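Local atomic coordinates of inorganic pyrophosphatase (Anaplasma phagocytophilum, PDB entry 3LD3), a protein that probably catalyses the magnesium-dependent hydrolysis of inorganic pyrophosphate to two phosphate ions, working as a homohexamer. Residues P49-F54 with M71-N76; E53-E56 with L61-D64; G140-V143 with D147-S150; F159-K164 with V172-W177. All coordinates share one frame; numbering follows the deposited sequence. Where two conformers were deposited one is given.

Interaction 1 (P49-F54 with M71-N76); sequences PVKYEF and MYYPCN. With PO4 (phosphate ion), chain C.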
loop_
_atom_site.group_PDB
_atom_site.type_symbol
_atom_site.label_atom_id
_atom_site.label_comp_id
_atom_site.label_asym_id
_atom_site.label_seq_id
_atom_site.Cartn_x
_atom_site.Cartn_y
_atom_site.Cartn_z
ATOM N N PRO A 49 7.855 -9.973 3.567
ATOM C CA PRO A 49 8.897 -10.624 4.331
ATOM C C PRO A 49 10.336 -10.314 3.857
ATOM O O PRO A 49 11.121 -11.234 3.554
ATOM C CB PRO A 49 8.491 -12.097 4.212
ATOM C CG PRO A 49 7.863 -12.216 2.938
ATOM C CD PRO A 49 7.028 -10.949 2.837
ATOM N N VAL A 50 10.676 -9.023 3.760
ATOM C CA VAL A 50 12.038 -8.603 3.479
ATOM C C VAL A 50 12.719 -8.354 4.825
ATOM O O VAL A 50 12.357 -7.435 5.551
ATOM C CB VAL A 50 12.105 -7.335 2.611
ATOM C CG1 VAL A 50 13.539 -6.993 2.231
ATOM C CG2 VAL A 50 11.221 -7.484 1.323
ATOM N N LYS A 51 13.725 -9.154 5.147
ATOM C CA LYS A 51 14.382 -9.039 6.461
ATOM C C LYS A 51 15.627 -8.172 6.313
ATOM O O LYS A 51 16.701 -8.635 5.895
ATOM C CB LYS A 51 14.772 -10.398 7.045
ATOM C CG LYS A 51 15.157 -10.190 8.506
ATOM C CD LYS A 51 16.079 -11.138 9.079
ATOM C CE LYS A 51 16.046 -11.025 10.604
ATOM N NZ LYS A 51 17.059 -10.103 11.168
ATOM N N TYR A 52 15.489 -6.903 6.635
ATOM C CA TYR A 52 16.618 -6.007 6.651
ATOM C C TYR A 52 17.383 -6.156 7.966
ATOM O O TYR A 52 16.825 -6.579 8.996
ATOM C CB TYR A 52 16.170 -4.541 6.523
ATOM C CG TYR A 52 15.323 -4.218 5.316
ATOM C CD1 TYR A 52 15.917 -3.984 4.079
ATOM C CD2 TYR A 52 13.913 -4.109 5.418
ATOM C CE1 TYR A 52 15.156 -3.707 2.942
ATOM C CE2 TYR A 52 13.143 -3.805 4.298
ATOM C CZ TYR A 52 13.774 -3.584 3.073
ATOM O OH TYR A 52 13.054 -3.281 1.947
ATOM N N GLU A 53 18.655 -5.786 7.898
ATOM C CA GLU A 53 19.534 -5.728 9.051
ATOM C C GLU A 53 20.549 -4.641 8.880
ATOM O O GLU A 53 21.170 -4.540 7.837
ATOM C CB GLU A 53 20.305 -7.042 9.203
ATOM C CG GLU A 53 19.403 -8.247 9.466
ATOM C CD GLU A 53 20.172 -9.536 9.865
ATOM O OE1 GLU A 53 19.496 -10.571 10.135
ATOM O OE2 GLU A 53 21.433 -9.494 9.883
ATOM N N PHE A 54 20.794 -3.873 9.940
ATOM C CA PHE A 54 21.870 -2.900 9.913
ATOM C C PHE A 54 23.233 -3.538 10.113
ATOM O O PHE A 54 23.382 -4.476 10.904
ATOM C CB PHE A 54 21.658 -1.813 10.982
ATOM C CG PHE A 54 20.776 -0.735 10.530
ATOM C CD1 PHE A 54 21.260 0.230 9.654
ATOM C CD2 PHE A 54 19.435 -0.727 10.866
ATOM C CE1 PHE A 54 20.444 1.231 9.169
ATOM C CE2 PHE A 54 18.593 0.276 10.392
ATOM C CZ PHE A 54 19.098 1.253 9.542
ATOM N N MET A 71 5.426 -15.907 5.937
ATOM C CA MET A 71 5.172 -15.317 7.265
ATOM C C MET A 71 5.578 -13.846 7.236
ATOM O O MET A 71 6.270 -13.422 6.329
ATOM C CB MET A 71 5.915 -16.066 8.380
ATOM C CG MET A 71 5.575 -17.535 8.353
ATOM S SD MET A 71 6.070 -18.512 9.761
ATOM C CE MET A 71 4.783 -18.158 10.920
ATOM N N TYR A 72 5.142 -13.084 8.220
ATOM C CA TYR A 72 5.505 -11.655 8.296
ATOM C C TYR A 72 5.743 -11.335 9.756
ATOM O O TYR A 72 5.138 -11.947 10.649
ATOM C CB TYR A 72 4.401 -10.748 7.649
ATOM C CG TYR A 72 3.106 -10.771 8.412
ATOM C CD1 TYR A 72 2.876 -9.904 9.465
ATOM C CD2 TYR A 72 2.089 -11.665 8.063
ATOM C CE1 TYR A 72 1.701 -9.932 10.203
ATOM C CE2 TYR A 72 0.908 -11.722 8.773
ATOM C CZ TYR A 72 0.692 -10.857 9.853
ATOM O OH TYR A 72 -0.471 -10.922 10.636
ATOM N N TYR A 73 6.621 -10.361 10.016
ATOM C CA TYR A 73 6.870 -9.934 11.406
ATOM C C TYR A 73 5.603 -9.336 12.023
ATOM O O TYR A 73 5.044 -8.386 11.494
ATOM C CB TYR A 73 8.043 -8.954 11.446
ATOM C CG TYR A 73 9.378 -9.666 11.373
ATOM C CD1 TYR A 73 10.088 -9.952 12.549
ATOM C CD2 TYR A 73 9.904 -10.085 10.157
ATOM C CE1 TYR A 73 11.314 -10.631 12.499
ATOM C CE2 TYR A 73 11.122 -10.777 10.085
ATOM C CZ TYR A 73 11.811 -11.041 11.281
ATOM O OH TYR A 73 13.008 -11.701 11.186
ATOM N N PRO A 74 5.147 -9.884 13.167
ATOM C CA PRO A 74 3.867 -9.422 13.733
ATOM C C PRO A 74 3.917 -8.092 14.501
ATOM O O PRO A 74 2.872 -7.559 14.931
ATOM C CB PRO A 74 3.467 -10.578 14.636
ATOM C CG PRO A 74 4.731 -11.204 15.071
ATOM C CD PRO A 74 5.617 -11.113 13.821
ATOM N N CYS A 75 5.125 -7.578 14.699
ATOM C CA CYS A 75 5.364 -6.264 15.296
ATOM C C CYS A 75 6.486 -5.660 14.461
ATOM O O CYS A 75 7.147 -6.362 13.697
ATOM C CB CYS A 75 5.840 -6.360 16.753
ATOM S SG CYS A 75 4.809 -7.278 17.839
ATOM N N ASN A 76 6.718 -4.365 14.630
ATOM C CA ASN A 76 7.956 -3.788 14.190
ATOM C C ASN A 76 9.088 -4.514 14.903
ATOM O O ASN A 76 8.934 -4.966 16.054
ATOM C CB ASN A 76 7.986 -2.296 14.520
ATOM C CG ASN A 76 6.831 -1.574 13.920
ATOM O OD1 ASN A 76 6.778 -1.387 12.700
ATOM N ND2 ASN A 76 5.859 -1.208 14.741
HETATM P P PO4 C . 17.315 -13.806 12.697
HETATM O O1 PO4 C . 17.835 -14.877 13.623
HETATM O O2 PO4 C . 18.098 -13.786 11.397
HETATM O O3 PO4 C . 15.863 -14.060 12.346
HETATM O O4 PO4 C . 17.430 -12.462 13.418
#

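Interaction 2 (E53-E56 with L61-D64); sequences EFDE and LWVD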
loop_
_atom_site.group_PDB
_atom_site.type_symbol
_atom_site.label_atom_id
_atom_site.label_comp_id
_atom_site.label_asym_id
_atom_site.label_seq_id
_atom_site.Cartn_x
_atom_site.Cartn_y
_atom_site.Cartn_z
ATOM N N GLU A 53 18.655 -5.786 7.898
ATOM C CA GLU A 53 19.534 -5.728 9.051
ATOM C C GLU A 53 20.549 -4.641 8.880
ATOM O O GLU A 53 21.170 -4.540 7.837
ATOM C CB GLU A 53 20.305 -7.042 9.203
ATOM C CG GLU A 53 19.403 -8.247 9.466
ATOM C CD GLU A 53 20.172 -9.536 9.865
ATOM O OE1 GLU A 53 19.496 -10.571 10.135
ATOM O OE2 GLU A 53 21.433 -9.494 9.883
ATOM N N PHE A 54 20.794 -3.873 9.940
ATOM C CA PHE A 54 21.870 -2.900 9.913
ATOM C C PHE A 54 23.233 -3.538 10.113
ATOM O O PHE A 54 23.382 -4.476 10.904
ATOM C CB PHE A 54 21.658 -1.813 10.982
ATOM C CG PHE A 54 20.776 -0.735 10.530
ATOM C CD1 PHE A 54 21.260 0.230 9.654
ATOM C CD2 PHE A 54 19.435 -0.727 10.866
ATOM C CE1 PHE A 54 20.444 1.231 9.169
ATOM C CE2 PHE A 54 18.593 0.276 10.392
ATOM C CZ PHE A 54 19.098 1.253 9.542
ATOM N N ASP A 55 24.215 -2.987 9.410
ATOM C CA ASP A 55 25.614 -3.327 9.583
ATOM C C ASP A 55 26.257 -2.300 10.521
ATOM O O ASP A 55 26.117 -1.085 10.316
ATOM C CB ASP A 55 26.298 -3.293 8.233
ATOM C CG ASP A 55 27.677 -3.914 8.250
ATOM O OD1 ASP A 55 28.602 -3.268 8.788
ATOM O OD2 ASP A 55 27.836 -5.025 7.671
ATOM N N GLU A 56 26.936 -2.796 11.554
ATOM C CA GLU A 56 27.643 -1.946 12.525
ATOM C C GLU A 56 28.853 -1.250 11.878
ATOM O O GLU A 56 29.129 -0.077 12.158
ATOM C CB GLU A 56 28.112 -2.782 13.727
ATOM N N LEU A 61 21.867 -0.249 5.829
ATOM C CA LEU A 61 20.803 -1.245 5.948
ATOM C C LEU A 61 20.950 -2.255 4.803
ATOM O O LEU A 61 20.989 -1.863 3.665
ATOM C CB LEU A 61 19.459 -0.569 5.801
ATOM C CG LEU A 61 18.248 -1.402 6.180
ATOM C CD1 LEU A 61 18.219 -1.656 7.684
ATOM C CD2 LEU A 61 17.001 -0.697 5.690
ATOM N N TRP A 62 21.032 -3.540 5.129
ATOM C CA TRP A 62 21.185 -4.585 4.158
ATOM C C TRP A 62 19.951 -5.449 4.126
ATOM O O TRP A 62 19.287 -5.618 5.131
ATOM C CB TRP A 62 22.360 -5.497 4.570
ATOM C CG TRP A 62 23.701 -4.892 4.334
ATOM C CD1 TRP A 62 24.331 -3.957 5.112
ATOM C CD2 TRP A 62 24.589 -5.196 3.275
ATOM N NE1 TRP A 62 25.546 -3.647 4.572
ATOM C CE2 TRP A 62 25.733 -4.389 3.445
ATOM C CE3 TRP A 62 24.532 -6.062 2.189
ATOM C CZ2 TRP A 62 26.819 -4.453 2.584
ATOM C CZ3 TRP A 62 25.596 -6.085 1.316
ATOM C CH2 TRP A 62 26.730 -5.295 1.534
ATOM N N VAL A 63 19.666 -6.046 2.968
ATOM C CA VAL A 63 18.747 -7.132 2.919
ATOM C C VAL A 63 19.518 -8.389 3.370
ATOM O O VAL A 63 20.362 -8.896 2.619
ATOM C CB VAL A 63 18.214 -7.344 1.490
ATOM C CG1 VAL A 63 17.228 -8.508 1.470
ATOM C CG2 VAL A 63 17.526 -6.029 0.982
ATOM N N ASP A 64 19.168 -8.924 4.522
ATOM C CA ASP A 64 19.762 -10.173 4.977
ATOM C C ASP A 64 19.192 -11.315 4.152
ATOM O O ASP A 64 19.936 -12.135 3.607
ATOM C CB ASP A 64 19.501 -10.423 6.443
ATOM C CG ASP A 64 20.037 -11.778 6.886
ATOM O OD1 ASP A 64 21.264 -11.992 6.787
ATOM O OD2 ASP A 64 19.221 -12.636 7.262
#

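Interaction 3 (G140-V143 with D147-S150); sequences GNIV and DLPS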
loop_
_atom_site.group_PDB
_atom_site.type_symbol
_atom_site.label_atom_id
_atom_site.label_comp_id
_atom_site.label_asym_id
_atom_site.label_seq_id
_atom_site.Cartn_x
_atom_site.Cartn_y
_atom_site.Cartn_z
ATOM N N GLY A 140 -0.981 2.797 27.156
ATOM C CA GLY A 140 -0.740 3.185 28.552
ATOM C C GLY A 140 -1.057 2.167 29.616
ATOM O O GLY A 140 -0.407 2.146 30.658
ATOM N N ASN A 141 -2.080 1.362 29.378
ATOM C CA ASN A 141 -2.484 0.336 30.337
ATOM C C ASN A 141 -1.898 -1.023 30.005
ATOM O O ASN A 141 -2.271 -2.015 30.635
ATOM C CB ASN A 141 -4.021 0.274 30.467
ATOM C CG ASN A 141 -4.606 1.482 31.188
ATOM O OD1 ASN A 141 -3.972 2.046 32.077
ATOM N ND2 ASN A 141 -5.847 1.841 30.857
ATOM N N ILE A 142 -1.005 -1.094 29.019
ATOM C CA ILE A 142 -0.261 -2.317 28.723
ATOM C C ILE A 142 1.053 -2.248 29.481
ATOM O O ILE A 142 1.944 -1.489 29.100
ATOM C CB ILE A 142 0.008 -2.510 27.211
ATOM C CG1 ILE A 142 -1.300 -2.537 26.443
ATOM C CG2 ILE A 142 0.797 -3.782 26.982
ATOM C CD1 ILE A 142 -2.260 -3.694 26.861
ATOM N N VAL A 143 1.172 -2.974 30.581
ATOM C CA VAL A 143 2.384 -2.927 31.422
ATOM C C VAL A 143 3.215 -4.205 31.358
ATOM O O VAL A 143 4.440 -4.154 31.413
ATOM C CB VAL A 143 2.073 -2.624 32.883
ATOM C CG1 VAL A 143 3.353 -2.127 33.574
ATOM C CG2 VAL A 143 0.947 -1.578 33.005
ATOM N N ASP A 147 -1.003 -8.371 29.581
ATOM C CA ASP A 147 -2.096 -7.421 29.362
ATOM C C ASP A 147 -2.560 -7.416 27.879
ATOM O O ASP A 147 -3.569 -6.789 27.545
ATOM C CB ASP A 147 -1.656 -6.010 29.762
ATOM C CG ASP A 147 -1.328 -5.896 31.264
ATOM O OD1 ASP A 147 -2.080 -6.514 32.032
ATOM O OD2 ASP A 147 -0.345 -5.216 31.640
ATOM N N LEU A 148 -1.791 -8.046 27.003
ATOM C CA LEU A 148 -2.173 -8.182 25.584
ATOM C C LEU A 148 -2.925 -9.486 25.352
ATOM O O LEU A 148 -2.784 -10.404 26.151
ATOM C CB LEU A 148 -0.951 -8.149 24.688
ATOM C CG LEU A 148 -0.193 -6.813 24.696
ATOM C CD1 LEU A 148 1.191 -7.017 24.106
ATOM C CD2 LEU A 148 -0.999 -5.761 23.948
ATOM N N PRO A 149 -3.721 -9.574 24.266
ATOM C CA PRO A 149 -4.457 -10.805 23.987
ATOM C C PRO A 149 -3.550 -12.022 23.831
ATOM O O PRO A 149 -2.515 -11.965 23.147
ATOM C CB PRO A 149 -5.213 -10.496 22.690
ATOM C CG PRO A 149 -5.322 -8.975 22.702
ATOM C CD PRO A 149 -4.045 -8.519 23.289
ATOM N N SER A 150 -3.956 -13.138 24.450
ATOM C CA SER A 150 -3.162 -14.360 24.406
ATOM C C SER A 150 -2.993 -14.869 22.985
ATOM O O SER A 150 -1.955 -15.420 22.668
ATOM C CB SER A 150 -3.747 -15.448 25.335
ATOM O OG SER A 150 -5.049 -15.801 24.938
#

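Interaction 4 (F159-K164 with V172-W177); sequences FFSFYK and VSVGCW. With PO4 (phosphate ion), chain C.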
loop_
_atom_site.group_PDB
_atom_site.type_symbol
_atom_site.label_atom_id
_atom_site.label_comp_id
_atom_site.label_asym_id
_atom_site.label_seq_id
_atom_site.Cartn_x
_atom_site.Cartn_y
_atom_site.Cartn_z
ATOM N N PHE A 159 5.257 -17.551 15.274
ATOM C CA PHE A 159 6.154 -16.972 14.286
ATOM C C PHE A 159 7.597 -17.477 14.464
ATOM O O PHE A 159 8.230 -17.915 13.522
ATOM C CB PHE A 159 6.080 -15.433 14.311
ATOM C CG PHE A 159 7.030 -14.758 13.351
ATOM C CD1 PHE A 159 6.681 -14.578 12.014
ATOM C CD2 PHE A 159 8.294 -14.355 13.766
ATOM C CE1 PHE A 159 7.581 -13.990 11.096
ATOM C CE2 PHE A 159 9.191 -13.769 12.862
ATOM C CZ PHE A 159 8.832 -13.575 11.536
ATOM N N PHE A 160 8.137 -17.360 15.669
ATOM C CA PHE A 160 9.522 -17.744 15.876
ATOM C C PHE A 160 9.685 -19.267 15.817
ATOM O O PHE A 160 10.735 -19.756 15.378
ATOM C CB PHE A 160 10.061 -17.126 17.171
ATOM C CG PHE A 160 10.311 -15.644 17.027
ATOM C CD1 PHE A 160 11.365 -15.207 16.241
ATOM C CD2 PHE A 160 9.426 -14.723 17.546
ATOM C CE1 PHE A 160 11.575 -13.842 16.023
ATOM C CE2 PHE A 160 9.634 -13.373 17.348
ATOM C CZ PHE A 160 10.718 -12.937 16.605
ATOM N N SER A 161 8.623 -19.988 16.166
ATOM C CA SER A 161 8.638 -21.459 16.103
ATOM C C SER A 161 8.751 -21.982 14.676
ATOM O O SER A 161 9.346 -23.056 14.457
ATOM C CB SER A 161 7.395 -22.058 16.774
ATOM O OG SER A 161 7.432 -21.939 18.179
ATOM N N PHE A 162 8.213 -21.240 13.692
ATOM C CA PHE A 162 8.011 -21.806 12.354
ATOM C C PHE A 162 8.632 -21.040 11.192
ATOM O O PHE A 162 8.795 -21.594 10.090
ATOM C CB PHE A 162 6.511 -22.076 12.106
ATOM C CG PHE A 162 5.907 -23.047 13.084
ATOM C CD1 PHE A 162 6.389 -24.354 13.173
ATOM C CD2 PHE A 162 4.878 -22.668 13.938
ATOM C CE1 PHE A 162 5.859 -25.229 14.101
ATOM C CE2 PHE A 162 4.337 -23.547 14.867
ATOM C CZ PHE A 162 4.831 -24.828 14.953
ATOM N N TYR A 163 9.001 -19.778 11.402
ATOM C CA TYR A 163 9.485 -18.971 10.282
ATOM C C TYR A 163 10.788 -19.412 9.658
ATOM O O TYR A 163 11.061 -19.067 8.506
ATOM C CB TYR A 163 9.555 -17.478 10.617
ATOM C CG TYR A 163 10.750 -16.962 11.369
ATOM C CD1 TYR A 163 11.452 -15.857 10.908
ATOM C CD2 TYR A 163 11.180 -17.557 12.546
ATOM C CE1 TYR A 163 12.523 -15.322 11.648
ATOM C CE2 TYR A 163 12.253 -17.045 13.266
ATOM C CZ TYR A 163 12.905 -15.918 12.808
ATOM O OH TYR A 163 13.944 -15.386 13.559
ATOM N N LYS A 164 11.582 -20.175 10.421
ATOM C CA LYS A 164 12.858 -20.692 9.954
ATOM C C LYS A 164 12.803 -22.179 9.558
ATOM O O LYS A 164 13.840 -22.756 9.234
ATOM C CB LYS A 164 13.934 -20.522 11.038
ATOM C CG LYS A 164 14.517 -19.118 11.112
ATOM C CD LYS A 164 15.375 -18.946 12.382
ATOM C CE LYS A 164 16.224 -17.700 12.306
ATOM N NZ LYS A 164 16.984 -17.451 13.564
ATOM N N VAL A 172 14.699 -23.144 15.969
ATOM C CA VAL A 172 14.263 -22.358 17.103
ATOM C C VAL A 172 13.456 -23.220 18.067
ATOM O O VAL A 172 12.514 -23.911 17.682
ATOM C CB VAL A 172 13.414 -21.178 16.666
ATOM C CG1 VAL A 172 13.100 -20.283 17.876
ATOM C CG2 VAL A 172 14.136 -20.376 15.562
ATOM N N SER A 173 13.856 -23.208 19.323
ATOM C CA SER A 173 13.062 -23.846 20.362
ATOM C C SER A 173 12.572 -22.720 21.261
ATOM O O SER A 173 13.350 -22.081 21.959
ATOM C CB SER A 173 13.873 -24.898 21.120
ATOM O OG SER A 173 13.128 -25.424 22.205
ATOM N N VAL A 174 11.270 -22.463 21.184
ATOM C CA VAL A 174 10.657 -21.342 21.869
ATOM C C VAL A 174 10.241 -21.778 23.258
ATOM O O VAL A 174 9.615 -22.833 23.396
ATOM C CB VAL A 174 9.455 -20.791 21.079
ATOM C CG1 VAL A 174 8.734 -19.667 21.883
ATOM C CG2 VAL A 174 9.941 -20.250 19.721
ATOM N N GLY A 175 10.597 -20.952 24.257
ATOM C CA GLY A 175 10.266 -21.155 25.664
ATOM C C GLY A 175 9.046 -20.371 26.113
ATOM O O GLY A 175 8.062 -20.254 25.388
ATOM N N CYS A 176 9.111 -19.809 27.311
ATOM C CA CYS A 176 7.965 -19.128 27.879
ATOM C C CYS A 176 8.160 -17.620 27.860
ATOM O O CYS A 176 9.273 -17.142 27.716
ATOM C CB CYS A 176 7.746 -19.591 29.303
ATOM S SG CYS A 176 7.330 -21.333 29.346
ATOM N N TRP A 177 7.052 -16.911 28.019
ATOM C CA TRP A 177 7.067 -15.470 28.243
ATOM C C TRP A 177 7.500 -15.187 29.680
ATOM O O TRP A 177 7.131 -15.937 30.619
ATOM C CB TRP A 177 5.666 -14.906 28.025
ATOM C CG TRP A 177 5.274 -14.836 26.581
ATOM C CD1 TRP A 177 4.498 -15.715 25.885
ATOM C CD2 TRP A 177 5.615 -13.790 25.673
ATOM N NE1 TRP A 177 4.358 -15.298 24.585
ATOM C CE2 TRP A 177 5.030 -14.115 24.421
ATOM C CE3 TRP A 177 6.360 -12.619 25.787
ATOM C CZ2 TRP A 177 5.182 -13.318 23.302
ATOM C CZ3 TRP A 177 6.511 -11.817 24.662
ATOM C CH2 TRP A 177 5.901 -12.168 23.442
HETATM P P PO4 C . 17.315 -13.806 12.697
HETATM O O1 PO4 C . 17.835 -14.877 13.623
HETATM O O2 PO4 C . 18.098 -13.786 11.397
HETATM O O3 PO4 C . 15.863 -14.060 12.346
HETATM O O4 PO4 C . 17.430 -12.462 13.418
HETATM O O HOH W 1 9.436 -23.883 19.444
HETATM O O HOH W 2 10.481 -24.686 16.184
#

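Interaction 1 (P49-F54 with M71-N76)
Lys51 and Tyr73 meet at the phosphate pocket of this PPase-family fold. Lys51 lies on the hairpin strand 50-54. Tyr73 belongs to the loop between strands 61-66 and 76-79. Their side chains cross obliquely, and the aliphatic part of the lysine does the touching. Lys51 CE comes 3.2 Å from Tyr73 OH. CG and CD of the lysine pass the same hydroxyl at longer range.

The lysine starts with CG anti to its backbone N (chi1 -168°) and runs nearly straight until the last torsion (chi4 -93°), which turns the ammonium to Glu53. Lys51 NZ makes a salt bridge of 2.7 Å to Glu53 OE1, met on the anti side of the carboxylate and 26° out of its plane. NZ also reaches a bound phosphate, with a weak hydrogen bond of 3.3 Å to O4. Tyr163, Arg65, Lys121 and Lys164 complete the grip on this anion. It probably came from the crystallisation liquor, but it lies where Lys51, Arg65 and Tyr163 are predicted to bind substrate.

Tyr73 stands by the site without bonding the phosphate: its OH is 3.9 Å from phosphate O3. Its ring also meets the rings of Tyr77 and Phe159.

The second touch is just before the strand. Here Pro49 packs on Tyr72 of a neighbouring subunit as well. Within the chain, Pro49 CB approaches Met71 O to 3.3 Å, and this buried carbonyl oxygen has no hydrogen-bonding partner in the model.

Interaction 2 (E53-E56 with L61-D64)
Phe54 lays its ring over the side chain of Leu61. With chi1 at -84°, the chain leaves CB with CG anti to the carbonyl carbon, and the ring leans across to the other strand. Phe54 CG is 3.9 Å from Leu61 CD1. On one flank the ring approaches this methyl more closely, and Phe54 CE2 is 3.3 Å from Leu61 CD1. On the other flank, Phe54 CD1 and CE1 lie near the backbone N of Leu61. At the tip, Phe54 CZ meets Leu61 CD1 again and just reaches Leu61 CB. The methyl stands 3.5 Å from the ring centroid, 17° off the normal, which makes a CH-pi contact.

The pair next to it is hydrogen-bonded. Glu53 N gives a 2.8 Å bond to Trp62 O, and Trp62 N gives one of 2.9 Å to Glu53 O. On the face that carries these two side chains, the carboxylates of Glu53 and Asp64 stack with planes 9° apart. Glu53 OE1 and Asp64 OD2 are like charges at 3.5 Å; the salt bridge from Lys51 to OE1 probably offsets this.

Asp55 lies alongside Trp62, with its CB 3.7 Å from Trp62 CD1. Asn58 of the turn ties both residues by hydrogen bonds to Asp55 OD1 and Trp62 NE1.

Leu61 and Val63 make backbone hydrogen bonds to a neighbouring subunit. Within the chain, strands 50-54 and 61-66 form an antiparallel beta hairpin.

Interaction 3 (G140-V143 with D147-S150)
The carboxylate of Asp147 is the flat group here, and Val143 comes to it near its rim. Val143 N donates to Asp147 OD2 at 2.9 Å, with an N-H...O angle of 154°. The amide arrives on the anti side of that oxygen, 17° out of the carboxylate plane. Asn144 N bonds to the same oxygen, so two successive backbone amides hold OD2. Asn141 O also lies near this carboxylate, but it and Asp147 OD2 are both acceptors and form no bond. The side chains of Val143 and Asp147 run alongside each other.

Ile142 supplies the apolar half. It runs counter to Asp147, and its CD1 reaches Asp147 O at 3.4 Å. The same methyl is 3.8 Å from Leu148 CD2, and the isoleucine lies nearly perpendicular to the leucine. The other branch of the isoleucine also rests on Leu148, with Ile142 CG2 3.9 Å from Leu148 CG.

Toward the sheet, Ile142 packs on Val130 and Leu148 on Leu128, both of strand 122-131. Arg110 holds the carbonyl oxygen of Ile142. The loop thus folds back on itself just before helix 150-162, where Pro149 takes the N-cap position.

The chemistry is split. The carboxylate closes the loop on its exposed side, and its bonds use the main-chain N-H groups of Val143 and Asn144. The apolar atoms of Ile142 and Leu148 face the sheet.

Interaction 4 (F159-K164 with V172-W177)
Ser161 OG has two polar partners. It is hydrogen-bonded to Ser157 O one helical turn back, and it accepts a 3.1 Å bond from a water. That water in turn takes the N-H of Val174 at 2.9 Å from Val174 N. The hydroxyl also touches the CG2 methyl of Val174 directly. A second water bridges the backbones by donating twice, to Ser161 O at 2.6 Å and to Val172 O at 2.6 Å.

The direct contacts are made mostly by valine side chains, against both carbon and the carbonyl oxygen of Phe160. Val172 points at the helix, with its CB 3.3 Å from Phe160 O and both methyls close to that carbonyl. Lys164 runs nearly perpendicular to Val172, with Lys164 CD 3.7 Å from Val172 CG2. Phe160 CB rests on Val174.

The end of helix 150-162 is thereby laid against strand 172-179, which pairs antiparallel with strand 106-119. The same helix end delivers residues to the phosphate pocket, where Tyr163 is predicted to bind substrate.

The ring of Tyr163 is held on both faces, by Lys164 CG on one and Phe159 CE2 on the other, while Phe160 O lies in plane at its edge. A chi1 of 82° turns the ring into this place between Phe159 and Lys164. Tyr163 OH donates to phosphate O3 at 2.6 Å. The extended Lys164 reaches the same ion, NZ to O1 at 2.7 Å, and NZ also forms a salt bridge with Glu120 OE2.

Interactions 1 and 2 share strand 50-54, and Lys51 O and Asp64 N join them at 2.8 Å, probably by a hydrogen bond. Interaction 1 is buried and leans on the phosphate pocket; interaction 2 is a surface hairpin built on backbone bonds. Interaction 4 reaches the same phosphate from the helix end and touches interaction 1 where Met71 and Tyr73 meet Phe159 and Tyr163. It is partly buried, and two waters bridge its polar atoms. Interaction 3 stands apart at the surface, about 31 Å centre to centre from interaction 2. It uses one carboxylate to close a loop, with no ligand and no sheet pairing of its own.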